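Local coordinates for protein allergen Bos d 2 (Bos taurus, PDB 4WFV) that probably carries pheromones as a secreted lipocalin, binding small odorant-like molecules, and is a major allergen of cow dander, at residues T124-E127 / L128-Q132. Numbering follows the deposited sequence.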
loop_
_atom_site.group_PDB
_atom_site.type_symbol
_atom_site.label_atom_id
_atom_site.label_comp_id
_atom_site.label_asym_id
_atom_site.label_seq_id
_atom_site.Cartn_x
_atom_site.Cartn_y
_atom_site.Cartn_z
ATOM N N THR A 124 3.215 -15.499 -5.702
ATOM C CA THR A 124 4.118 -16.601 -6.062
ATOM C C THR A 124 5.542 -16.231 -5.638
ATOM O O THR A 124 5.822 -15.072 -5.359
ATOM C CB THR A 124 4.167 -16.811 -7.570
ATOM O OG1 THR A 124 4.665 -15.620 -8.192
ATOM C CG2 THR A 124 2.782 -17.155 -8.118
ATOM N N PRO A 125 6.451 -17.215 -5.589
ATOM C CA PRO A 125 7.821 -16.857 -5.198
ATOM C C PRO A 125 8.438 -15.802 -6.110
ATOM O O PRO A 125 9.157 -14.937 -5.609
ATOM C CB PRO A 125 8.560 -18.198 -5.283
ATOM C CG PRO A 125 7.480 -19.205 -4.942
ATOM C CD PRO A 125 6.259 -18.675 -5.647
ATOM N N GLU A 126 8.144 -15.844 -7.406
ATOM C CA GLU A 126 8.625 -14.808 -8.308
ATOM C C GLU A 126 8.107 -13.428 -7.899
ATOM O O GLU A 126 8.847 -12.451 -7.924
ATOM C CB GLU A 126 8.222 -15.134 -9.750
ATOM C CG GLU A 126 8.565 -14.064 -10.751
ATOM C CD GLU A 126 8.044 -14.383 -12.146
ATOM O OE1 GLU A 126 7.535 -15.506 -12.368
ATOM O OE2 GLU A 126 8.156 -13.508 -13.022
ATOM N N GLU A 127 6.825 -13.347 -7.547
ATOM C CA GLU A 127 6.251 -12.074 -7.138
ATOM C C GLU A 127 6.852 -11.602 -5.819
ATOM O O GLU A 127 7.118 -10.410 -5.646
ATOM C CB GLU A 127 4.729 -12.184 -7.036
ATOM C CG GLU A 127 4.070 -12.268 -8.397
ATOM C CD GLU A 127 2.591 -12.582 -8.314
ATOM O OE1 GLU A 127 2.176 -13.395 -7.456
ATOM O OE2 GLU A 127 1.839 -11.997 -9.128
ATOM N N LEU A 128 7.073 -12.528 -4.894
ATOM C CA LEU A 128 7.634 -12.145 -3.609
ATOM C C LEU A 128 9.077 -11.688 -3.778
ATOM O O LEU A 128 9.503 -10.750 -3.123
ATOM C CB LEU A 128 7.524 -13.281 -2.603
ATOM C CG LEU A 128 8.067 -13.008 -1.206
ATOM C CD1 LEU A 128 7.232 -11.922 -0.520
ATOM C CD2 LEU A 128 8.038 -14.293 -0.382
ATOM N N GLU A 129 9.816 -12.340 -4.671
ATOM C CA GLU A 129 11.189 -11.927 -4.969
ATOM C C GLU A 129 11.205 -10.482 -5.460
ATOM O O GLU A 129 12.024 -9.676 -5.006
ATOM C CB GLU A 129 11.815 -12.870 -6.005
ATOM C CG GLU A 129 13.331 -12.710 -6.182
ATOM C CD GLU A 129 13.745 -11.619 -7.152
ATOM O OE1 GLU A 129 12.927 -11.123 -7.946
ATOM O OE2 GLU A 129 14.946 -11.260 -7.128
ATOM N N LYS A 130 10.307 -10.142 -6.380
ATOM C CA LYS A 130 10.207 -8.768 -6.874
ATOM C C LYS A 130 9.875 -7.797 -5.742
ATOM O O LYS A 130 10.493 -6.727 -5.630
ATOM C CB LYS A 130 9.148 -8.671 -7.973
ATOM C CG LYS A 130 9.563 -9.283 -9.299
ATOM C CD LYS A 130 8.394 -9.316 -10.278
ATOM C CE LYS A 130 8.796 -9.983 -11.588
ATOM N NZ LYS A 130 7.620 -10.400 -12.396
ATOM N N TYR A 131 8.897 -8.157 -4.911
ATOM C CA TYR A 131 8.521 -7.309 -3.784
ATOM C C TYR A 131 9.712 -7.044 -2.849
ATOM O O TYR A 131 9.968 -5.909 -2.465
ATOM C CB TYR A 131 7.352 -7.952 -3.028
ATOM C CG TYR A 131 6.900 -7.168 -1.829
ATOM C CD1 TYR A 131 6.426 -5.869 -1.958
ATOM C CD2 TYR A 131 6.950 -7.729 -0.565
ATOM C CE1 TYR A 131 6.015 -5.148 -0.848
ATOM C CE2 TYR A 131 6.547 -7.018 0.543
ATOM C CZ TYR A 131 6.091 -5.730 0.399
ATOM O OH TYR A 131 5.682 -5.024 1.516
ATOM N N GLN A 132 10.431 -8.101 -2.494
ATOM C CA GLN A 132 11.568 -7.966 -1.588
ATOM C C GLN A 132 12.719 -7.168 -2.196
ATOM O O GLN A 132 13.364 -6.399 -1.495
ATOM C CB GLN A 132 12.019 -9.339 -1.086
ATOM C CG GLN A 132 10.956 -9.989 -0.198
ATOM C CD GLN A 132 11.443 -11.188 0.579
ATOM O OE1 GLN A 132 12.559 -11.664 0.387
ATOM N NE2 GLN A 132 10.590 -11.696 1.460
HETATM O O HOH W 1 11.132 -12.235 -9.552
#
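The carbonyl oxygen of Glu126 takes two donors, Lys130 N and a water, while the Lys130 side chain runs over it. Lys130 CG passes 3.5 Å from Glu126 O on the way out. The water also donates to Glu129 OE1. The bend of Glu129 at chi2 (-85°) brings its carboxylate back to this water. These are the first turns of helix 125-137, which starts with a capping box and packs against the outside of the lipocalin beta-barrel.

Glu126 and Lys130 also join by a salt bridge along one flank of the helix, with both side chains running the same way. Lys130 NZ reaches Glu126 OE2 at 3.2 Å. It meets this oxygen on the anti side and 33° out of the carboxylate plane. With CG anti to the backbone N (chi1 175°) and a straight chain beyond it, Glu126 carries its carboxylate out beside the extended Lys130 chain.

In the capping box, Thr124 is the N-cap, and its OG1 accepts from Glu127 N at 3.2 Å. In return, Thr124 N donates to Glu127 OE1 at 2.9 Å, on the anti lone pair of that oxygen. Each residue's side chain thus takes the other's backbone N-H. The carboxylate of Glu127 also lies near the helix N-terminus, which would probably favour its negative charge.

Tyr131 is the buried residue here. It rests on Met97 and Val99 of strand 97-105 and on Ala22 of strand 17-23, and its OH is hydrogen-bonded to Thr114. Leu128 touches Tyr20 on strand 17-23. The salt bridge and Glu129 lie on the outer surface. Regular i to i+4 bonds carry the turn forward. Tyr131 N donates to Glu127 O at 3.0 Å. Tyr131 CB lies 3.6 Å from Glu127 O.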